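PDB 6QGM: VirX1 from Cyanophage Syn10, which iodinates diverse substrates and belongs to the tryptophan halogenase family, probably working as a flavin-dependent halogenase. Local coordinates for residues 251-256 and 293-298; 79-84 and 353-358; 223-228 and 342-347. All blocks are in the same frame, centred on the assembly; numbering follows the deposited sequence.

Contact 1: 251-256 and 293-298; sequences DKAMAT and GYCYSS
Asp251 grips Ser298 with both oxygens of its carboxylate. Ser298 N donates to OD1 of Asp251 over 2.9 Å, almost straight at 170° and onto the syn lone pair, while the Ser298 hydroxyl OG donates to OD2; that second bond is modelled too short for its length to be relied on. With chi1 at 57°, the CG of Asp251 sits between its own N and carbonyl carbon, which swings the carboxylate round to the loop that follows the neighbouring strand. Just inside this pair, Tyr296 O accepts twice, from Asp251 N at 3.1 Å and Lys252 N at 3.2 Å, the two donors arriving from opposite faces of its plane. Tyr296 N returns a bond to Lys252 O, and Met254 and Tyr294 form the next hydrogen-bonded pair, N to O in both directions.

On the face bearing Lys252, Met254, Tyr294 and Tyr296, the Tyr296 ring takes Lys252 CB over one face as a CH-pi contact, 3.5 Å from the ring centroid. The Met254 and Tyr296 side chains cross at about a right angle, Met254 CE lying 3.6 Å from Tyr296 CE1 in an oblique approach. Met254 and Tyr294 run side by side, CG to CB 3.8 Å, and the Tyr294 hydroxyl ends at Asn278 N. Helix 303-314 covers this face through Ala306 and Lys303. The other face of this strand pair carries small residues, Ala253 beside Cys295 and Ala255 beside Gly293, the last pair closing to 3.9 Å between CA atoms; on the next strand, Trp280 and Trp282 flank Cys295, and Trp282 also touches Ala255. These tryptophans fit the Trp-x-Trp-x-Ile-Pro motif (280-285) of flavin-dependent halogenases, beside which the two antiparallel strands pair regularly until Asp251 and Lys252 both face Tyr296 in a classic beta bulge.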
loop_
_atom_site.group_PDB
_atom_site.type_symbol
_atom_site.label_atom_id
_atom_site.label_comp_id
_atom_site.label_asym_id
_atom_site.label_seq_id
_atom_site.Cartn_x
_atom_site.Cartn_y
_atom_site.Cartn_z
ATOM N N ASP B 251 -28.271 -17.654 1.586
ATOM C CA ASP B 251 -28.482 -17.980 0.149
ATOM C C ASP B 251 -29.976 -17.968 -0.191
ATOM O O ASP B 251 -30.304 -18.175 -1.372
ATOM C CB ASP B 251 -27.853 -19.334 -0.165
ATOM C CG ASP B 251 -28.397 -20.455 0.701
ATOM O OD1 ASP B 251 -28.921 -20.146 1.799
ATOM O OD2 ASP B 251 -28.274 -21.621 0.289
ATOM N N LYS B 252 -30.843 -17.724 0.798
ATOM C CA LYS B 252 -32.321 -17.690 0.634
ATOM C C LYS B 252 -32.878 -16.423 1.284
ATOM O O LYS B 252 -32.255 -15.922 2.256
ATOM C CB LYS B 252 -32.949 -18.902 1.315
ATOM C CG LYS B 252 -32.417 -20.253 0.871
ATOM C CD LYS B 252 -32.490 -20.452 -0.626
ATOM C CE LYS B 252 -32.074 -21.839 -1.065
ATOM N NZ LYS B 252 -32.957 -22.359 -2.137
ATOM N N ALA B 253 -34.023 -15.947 0.801
ATOM C CA ALA B 253 -34.833 -14.899 1.469
ATOM C C ALA B 253 -36.314 -15.226 1.292
ATOM O O ALA B 253 -36.689 -15.767 0.250
ATOM C CB ALA B 253 -34.504 -13.524 0.933
ATOM N N MET B 254 -37.117 -14.959 2.308
ATOM C CA MET B 254 -38.588 -14.832 2.187
ATOM C C MET B 254 -38.943 -13.405 2.629
ATOM O O MET B 254 -38.183 -12.820 3.426
ATOM C CB MET B 254 -39.317 -15.893 3.027
ATOM C CG MET B 254 -38.881 -15.940 4.474
ATOM S SD MET B 254 -39.575 -17.305 5.377
ATOM C CE MET B 254 -38.677 -18.678 4.663
ATOM N N ALA B 255 -40.009 -12.833 2.067
ATOM C CA ALA B 255 -40.419 -11.425 2.275
ATOM C C ALA B 255 -41.941 -11.366 2.363
ATOM O O ALA B 255 -42.617 -12.281 1.844
ATOM C CB ALA B 255 -39.875 -10.560 1.169
ATOM N N THR B 256 -42.450 -10.345 3.047
ATOM C CA THR B 256 -43.894 -10.164 3.305
ATOM C C THR B 256 -44.195 -8.685 3.563
ATOM O O THR B 256 -43.245 -7.868 3.720
ATOM C CB THR B 256 -44.349 -11.095 4.443
ATOM O OG1 THR B 256 -45.774 -11.113 4.479
ATOM C CG2 THR B 256 -43.804 -10.709 5.805
ATOM N N GLY B 293 -38.681 -9.263 5.899
ATOM C CA GLY B 293 -38.212 -10.546 5.331
ATOM C C GLY B 293 -37.127 -11.201 6.177
ATOM O O GLY B 293 -36.467 -10.485 6.941
ATOM N N TYR B 294 -36.979 -12.524 6.048
ATOM C CA TYR B 294 -35.919 -13.353 6.665
ATOM C C TYR B 294 -34.865 -13.627 5.589
ATOM O O TYR B 294 -35.241 -14.192 4.549
ATOM C CB TYR B 294 -36.542 -14.653 7.189
ATOM C CG TYR B 294 -35.735 -15.472 8.176
ATOM C CD1 TYR B 294 -34.428 -15.142 8.532
ATOM C CD2 TYR B 294 -36.271 -16.618 8.724
ATOM C CE1 TYR B 294 -33.702 -15.918 9.421
ATOM C CE2 TYR B 294 -35.560 -17.398 9.622
ATOM C CZ TYR B 294 -34.277 -17.044 9.975
ATOM O OH TYR B 294 -33.586 -17.798 10.866
ATOM N N CYS B 295 -33.614 -13.197 5.801
ATOM C CA CYS B 295 -32.416 -13.720 5.089
ATOM C C CYS B 295 -31.851 -14.877 5.906
ATOM O O CYS B 295 -31.513 -14.624 7.075
ATOM C CB CYS B 295 -31.320 -12.677 4.951
ATOM S SG CYS B 295 -31.697 -11.454 3.683
ATOM N N TYR B 296 -31.748 -16.073 5.325
ATOM C CA TYR B 296 -31.337 -17.297 6.050
ATOM C C TYR B 296 -30.448 -18.172 5.170
ATOM O O TYR B 296 -30.296 -17.881 3.976
ATOM C CB TYR B 296 -32.556 -18.069 6.548
ATOM C CG TYR B 296 -33.434 -18.686 5.487
ATOM C CD1 TYR B 296 -34.355 -17.923 4.788
ATOM C CD2 TYR B 296 -33.392 -20.046 5.221
ATOM C CE1 TYR B 296 -35.185 -18.487 3.834
ATOM C CE2 TYR B 296 -34.213 -20.627 4.270
ATOM C CZ TYR B 296 -35.114 -19.842 3.571
ATOM O OH TYR B 296 -35.942 -20.371 2.631
ATOM N N SER B 297 -29.878 -19.207 5.785
ATOM C CA SER B 297 -28.917 -20.145 5.174
ATOM C C SER B 297 -29.549 -21.530 5.100
ATOM O O SER B 297 -29.790 -22.119 6.172
ATOM C CB SER B 297 -27.646 -20.175 5.961
ATOM O OG SER B 297 -26.745 -21.116 5.433
ATOM N N SER B 298 -29.782 -22.025 3.879
ATOM C CA SER B 298 -30.361 -23.360 3.598
ATOM C C SER B 298 -29.435 -24.444 4.148
ATOM O O SER B 298 -29.925 -25.552 4.444
ATOM C CB SER B 298 -30.597 -23.540 2.132
ATOM O OG SER B 298 -29.360 -23.520 1.435
#

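Contact 2: 79-84 and 353-358; sequences IRFTNF and PLESTG
The Phe81 ring turns its edge, not a face, to the loop 353-358: Leu354 CD1 and O and Glu355 OE2 all lie near its plane, with OE2 3.4 Å from Phe81 CZ. The Glu355 carboxylate is inclined 36° to the ring. The rings of Phe92 and His406 also meet Phe81, Phe92 at the shallower angle. Phe84 stands next to Phe81 with one face against Phe81 CD1, and its CZ meets Leu354 CD1 obliquely at 3.5 Å. Leu354 reaches the far ends of both rings because its CG lies anti to the backbone N (chi1 -174°), which carries CD1 to 3.8 Å from Phe81 CE1. Ile79, two residues earlier in the strand, sends CD1 to Glu355 OE1 at 3.4 Å and to Ser356 OG at 3.5 Å.

No hydrogen bond crosses between the segments. Glu355 OE2 is held instead by His406 of helix 382-408, and Ser356 OG by Lys76 and Ser48. Pro-Leu-Glu-Ser-Thr-Gly is a motif of flavin-dependent tryptophan halogenases, where it contributes the active-site glutamate and halide-binding backbone, so this loop, with Lys76, probably lines the halogenation site. Segment 79-84 gives it a hydrocarbon and aromatic wall, while the bonds that orient Glu355 and Ser356 come from other parts of the chain.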
loop_
_atom_site.group_PDB
_atom_site.type_symbol
_atom_site.label_atom_id
_atom_site.label_comp_id
_atom_site.label_asym_id
_atom_site.label_seq_id
_atom_site.Cartn_x
_atom_site.Cartn_y
_atom_site.Cartn_z
ATOM N N ILE B 79 -29.345 2.520 10.627
ATOM C CA ILE B 79 -29.604 1.049 10.666
ATOM C C ILE B 79 -29.499 0.617 12.127
ATOM O O ILE B 79 -28.462 0.878 12.757
ATOM C CB ILE B 79 -28.631 0.245 9.792
ATOM C CG1 ILE B 79 -28.513 0.818 8.380
ATOM C CG2 ILE B 79 -29.054 -1.211 9.755
ATOM C CD1 ILE B 79 -27.518 0.087 7.507
ATOM N N ARG B 80 -30.539 -0.037 12.631
ATOM C CA ARG B 80 -30.609 -0.551 14.019
ATOM C C ARG B 80 -30.346 -2.060 13.987
ATOM O O ARG B 80 -30.911 -2.739 13.122
ATOM C CB ARG B 80 -31.979 -0.213 14.605
ATOM C CG ARG B 80 -32.288 -0.928 15.905
ATOM C CD ARG B 80 -33.525 -0.350 16.544
ATOM N NE ARG B 80 -33.284 1.048 16.855
ATOM C CZ ARG B 80 -34.218 1.980 16.968
ATOM N NH1 ARG B 80 -35.487 1.677 16.810
ATOM N NH2 ARG B 80 -33.874 3.225 17.244
ATOM N N PHE B 81 -29.511 -2.556 14.900
ATOM C CA PHE B 81 -29.171 -3.995 15.048
ATOM C C PHE B 81 -29.693 -4.486 16.397
ATOM O O PHE B 81 -29.048 -4.258 17.440
ATOM C CB PHE B 81 -27.664 -4.206 14.877
ATOM C CG PHE B 81 -27.166 -3.818 13.506
ATOM C CD1 PHE B 81 -27.370 -4.649 12.412
ATOM C CD2 PHE B 81 -26.522 -2.604 13.296
ATOM C CE1 PHE B 81 -26.923 -4.281 11.149
ATOM C CE2 PHE B 81 -26.068 -2.242 12.035
ATOM C CZ PHE B 81 -26.273 -3.077 10.962
ATOM N N THR B 82 -30.856 -5.132 16.353
ATOM C CA THR B 82 -31.464 -5.868 17.489
ATOM C C THR B 82 -31.000 -7.326 17.422
ATOM O O THR B 82 -30.993 -7.894 16.322
ATOM C CB THR B 82 -32.991 -5.738 17.478
ATOM O OG1 THR B 82 -33.307 -4.337 17.414
ATOM C CG2 THR B 82 -33.651 -6.398 18.669
ATOM N N ASN B 83 -30.566 -7.865 18.562
ATOM C CA ASN B 83 -30.355 -9.318 18.827
ATOM C C ASN B 83 -29.045 -9.831 18.199
ATOM O O ASN B 83 -28.856 -11.036 18.209
ATOM C CB ASN B 83 -31.563 -10.131 18.346
ATOM C CG ASN B 83 -31.905 -11.288 19.256
ATOM O OD1 ASN B 83 -31.872 -11.154 20.466
ATOM N ND2 ASN B 83 -32.256 -12.425 18.690
ATOM N N PHE B 84 -28.142 -8.957 17.748
ATOM C CA PHE B 84 -26.957 -9.323 16.930
ATOM C C PHE B 84 -25.718 -9.613 17.782
ATOM O O PHE B 84 -24.883 -10.424 17.332
ATOM C CB PHE B 84 -26.613 -8.235 15.914
ATOM C CG PHE B 84 -26.993 -8.593 14.500
ATOM C CD1 PHE B 84 -28.252 -8.284 14.008
ATOM C CD2 PHE B 84 -26.090 -9.239 13.667
ATOM C CE1 PHE B 84 -28.602 -8.623 12.714
ATOM C CE2 PHE B 84 -26.439 -9.570 12.370
ATOM C CZ PHE B 84 -27.702 -9.272 11.897
ATOM N N PRO B 353 -29.294 -7.322 2.290
ATOM C CA PRO B 353 -29.379 -5.893 2.648
ATOM C C PRO B 353 -29.196 -5.569 4.141
ATOM O O PRO B 353 -29.923 -4.764 4.653
ATOM C CB PRO B 353 -30.784 -5.523 2.172
ATOM C CG PRO B 353 -31.566 -6.806 2.458
ATOM C CD PRO B 353 -30.613 -7.942 2.116
ATOM N N LEU B 354 -28.215 -6.187 4.791
ATOM C CA LEU B 354 -27.880 -5.956 6.223
ATOM C C LEU B 354 -27.278 -4.549 6.383
ATOM O O LEU B 354 -27.402 -3.972 7.481
ATOM C CB LEU B 354 -26.899 -7.039 6.694
ATOM C CG LEU B 354 -26.585 -7.021 8.186
ATOM C CD1 LEU B 354 -27.839 -7.225 9.010
ATOM C CD2 LEU B 354 -25.552 -8.074 8.545
ATOM N N GLU B 355 -26.646 -4.026 5.329
ATOM C CA GLU B 355 -26.116 -2.645 5.316
ATOM C C GLU B 355 -26.876 -1.837 4.254
ATOM O O GLU B 355 -26.311 -0.885 3.707
ATOM C CB GLU B 355 -24.599 -2.693 5.128
ATOM C CG GLU B 355 -23.847 -2.902 6.426
ATOM C CD GLU B 355 -24.015 -1.798 7.468
ATOM O OE1 GLU B 355 -24.173 -0.617 7.051
ATOM O OE2 GLU B 355 -24.000 -2.111 8.695
ATOM N N SER B 356 -28.146 -2.166 4.043
ATOM C CA SER B 356 -29.105 -1.429 3.184
ATOM C C SER B 356 -28.440 -1.150 1.848
ATOM O O SER B 356 -28.497 -0.011 1.363
ATOM C CB SER B 356 -29.550 -0.160 3.854
ATOM O OG SER B 356 -30.067 -0.436 5.151
ATOM N N THR B 357 -27.832 -2.183 1.294
ATOM C CA THR B 357 -26.894 -2.123 0.146
ATOM C C THR B 357 -27.660 -2.545 -1.132
ATOM O O THR B 357 -27.099 -2.380 -2.226
ATOM C CB THR B 357 -25.604 -2.850 0.570
ATOM O OG1 THR B 357 -24.625 -2.804 -0.459
ATOM C CG2 THR B 357 -25.819 -4.276 1.032
ATOM N N GLY B 358 -28.924 -2.968 -0.988
ATOM C CA GLY B 358 -29.857 -3.311 -2.081
ATOM C C GLY B 358 -29.605 -2.528 -3.363
ATOM O O GLY B 358 -29.240 -3.131 -4.357
#

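Contact 3: 223-228 and 342-347; sequences IDCTGF and VGIGLS
The Asp224 side chain passes Val342 O with CB and rests its carboxylate against Ser347 CB. Its CB lies 3.9 Å from Val342 O, and CG, turned beside the carbonyl carbon at chi1 -174°, comes to 3.5 Å from Ser347 CB. OD1 touches the same Ser347 CB and turns back to its own segment, accepting from Thr226 N at 2.9 Å, nearly along the C-O axis, to make an Asx turn; the Thr226 hydroxyl adds a second bond to OD1 on its syn side. OD2 reaches the start of helix 231-236, where Leu232 N and Leu233 N donate to it.

The Asp224 backbone also binds across the strands. Its N donates to Val342 O (2.7 Å, 167°), and its O receives Ile344 N at 3.1 Å and the Ser347 hydroxyl from opposite faces of the carbonyl plane, the hydroxyl standing above that plane. Further on, Leu346 CD1 lies over one face of Phe228, though modelled too close for its distance to mean much.

Ile223 CG2 crosses to Ile344 CG1 at 3.6 Å. Strand 221-224 lies between the parallel strands 6-10 and 341-343, as in a Rossmann-type sheet; helix 14-26 packs on Ile223, Cys225 and Ile344, with helix 360-373 beside it on Ile223 and Ile344.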
loop_
_atom_site.group_PDB
_atom_site.type_symbol
_atom_site.label_atom_id
_atom_site.label_comp_id
_atom_site.label_asym_id
_atom_site.label_seq_id
_atom_site.Cartn_x
_atom_site.Cartn_y
_atom_site.Cartn_z
ATOM N N ILE B 223 -28.417 -2.859 -21.771
ATOM C CA ILE B 223 -28.291 -2.777 -20.290
ATOM C C ILE B 223 -29.209 -3.834 -19.693
ATOM O O ILE B 223 -30.420 -3.834 -20.015
ATOM C CB ILE B 223 -28.596 -1.350 -19.782
ATOM C CG1 ILE B 223 -27.700 -0.317 -20.482
ATOM C CG2 ILE B 223 -28.444 -1.279 -18.265
ATOM C CD1 ILE B 223 -27.884 1.086 -20.005
ATOM N N ASP B 224 -28.638 -4.726 -18.894
ATOM C CA ASP B 224 -29.384 -5.843 -18.271
ATOM C C ASP B 224 -29.905 -5.384 -16.908
ATOM O O ASP B 224 -29.115 -5.335 -15.957
ATOM C CB ASP B 224 -28.506 -7.086 -18.145
ATOM C CG ASP B 224 -29.270 -8.290 -17.637
ATOM O OD1 ASP B 224 -30.369 -8.092 -17.052
ATOM O OD2 ASP B 224 -28.760 -9.415 -17.830
ATOM N N CYS B 225 -31.199 -5.069 -16.834
ATOM C CA CYS B 225 -31.921 -4.742 -15.579
ATOM C C CYS B 225 -32.977 -5.831 -15.309
ATOM O O CYS B 225 -34.051 -5.496 -14.772
ATOM C CB CYS B 225 -32.548 -3.355 -15.677
ATOM S SG CYS B 225 -31.321 -2.013 -15.716
ATOM N N THR B 226 -32.669 -7.094 -15.631
ATOM C CA THR B 226 -33.612 -8.236 -15.537
ATOM C C THR B 226 -33.512 -8.903 -14.153
ATOM O O THR B 226 -34.149 -9.966 -13.983
ATOM C CB THR B 226 -33.389 -9.230 -16.688
ATOM O OG1 THR B 226 -32.117 -9.864 -16.559
ATOM C CG2 THR B 226 -33.482 -8.574 -18.047
ATOM N N GLY B 227 -32.785 -8.313 -13.195
ATOM C CA GLY B 227 -32.647 -8.857 -11.828
ATOM C C GLY B 227 -31.911 -10.191 -11.806
ATOM O O GLY B 227 -31.046 -10.395 -12.674
ATOM N N PHE B 228 -32.268 -11.087 -10.874
ATOM C CA PHE B 228 -31.567 -12.373 -10.607
ATOM C C PHE B 228 -31.519 -13.231 -11.870
ATOM O O PHE B 228 -30.501 -13.909 -12.051
ATOM C CB PHE B 228 -32.195 -13.117 -9.430
ATOM C CG PHE B 228 -31.946 -12.480 -8.082
ATOM C CD1 PHE B 228 -30.674 -12.068 -7.688
ATOM C CD2 PHE B 228 -32.996 -12.330 -7.186
ATOM C CE1 PHE B 228 -30.467 -11.500 -6.441
ATOM C CE2 PHE B 228 -32.780 -11.778 -5.936
ATOM C CZ PHE B 228 -31.522 -11.377 -5.567
ATOM N N VAL B 342 -24.143 -4.320 -20.365
ATOM C CA VAL B 342 -23.798 -3.904 -18.971
ATOM C C VAL B 342 -24.868 -4.416 -18.017
ATOM O O VAL B 342 -26.038 -4.124 -18.268
ATOM C CB VAL B 342 -23.688 -2.375 -18.820
ATOM C CG1 VAL B 342 -23.179 -1.982 -17.446
ATOM C CG2 VAL B 342 -22.810 -1.765 -19.888
ATOM N N GLY B 343 -24.456 -5.085 -16.944
ATOM C CA GLY B 343 -25.324 -5.458 -15.814
ATOM C C GLY B 343 -25.494 -4.296 -14.855
ATOM O O GLY B 343 -24.459 -3.751 -14.394
ATOM N N ILE B 344 -26.745 -3.902 -14.596
ATOM C CA ILE B 344 -27.124 -2.866 -13.585
ATOM C C ILE B 344 -28.166 -3.487 -12.652
ATOM O O ILE B 344 -29.210 -3.942 -13.148
ATOM C CB ILE B 344 -27.638 -1.574 -14.264
ATOM C CG1 ILE B 344 -26.588 -1.010 -15.233
ATOM C CG2 ILE B 344 -28.089 -0.542 -13.230
ATOM C CD1 ILE B 344 -26.693 0.465 -15.522
ATOM N N GLY B 345 -27.873 -3.523 -11.358
ATOM C CA GLY B 345 -28.727 -4.111 -10.310
ATOM C C GLY B 345 -28.392 -5.575 -10.077
ATOM O O GLY B 345 -27.205 -5.948 -10.175
ATOM N N LEU B 346 -29.409 -6.393 -9.809
ATOM C CA LEU B 346 -29.233 -7.785 -9.332
ATOM C C LEU B 346 -28.705 -8.675 -10.462
ATOM O O LEU B 346 -28.122 -9.720 -10.139
ATOM C CB LEU B 346 -30.568 -8.295 -8.776
ATOM C CG LEU B 346 -31.155 -7.502 -7.598
ATOM C CD1 LEU B 346 -31.957 -8.427 -6.693
ATOM C CD2 LEU B 346 -30.086 -6.794 -6.773
ATOM N N SER B 347 -28.861 -8.265 -11.724
ATOM C CA SER B 347 -28.284 -8.947 -12.911
ATOM C C SER B 347 -26.755 -9.015 -12.786
ATOM O O SER B 347 -26.164 -9.975 -13.318
ATOM C CB SER B 347 -28.687 -8.256 -14.184
ATOM O OG SER B 347 -28.270 -6.909 -14.161
#

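Overall arrangement
Contacts 1 and 2 lie about 14 Å apart, centre to centre, and share the seven-stranded mixed sheet, where strand 78-82 of contact 2 is separated by strands 270-275 and 279-285 from the strand pair of contact 1. They touch where Cys295 SG packs on Pro353 CD at 4.0 Å. Contact 3 belongs to the other, Rossmann-like sheet, about 21 Å from contact 1 and 24 Å from contact 2 between centres. Along the chain the segments run 79-84, 223-228, 251-256, 293-298, 342-347 and 353-358, so contact 2 spans both others and contact 3 in turn encloses contact 1. Loop 353-358 leads into helix 360-373, which packs on contact 3, linking contact 2 to its neighbourhood.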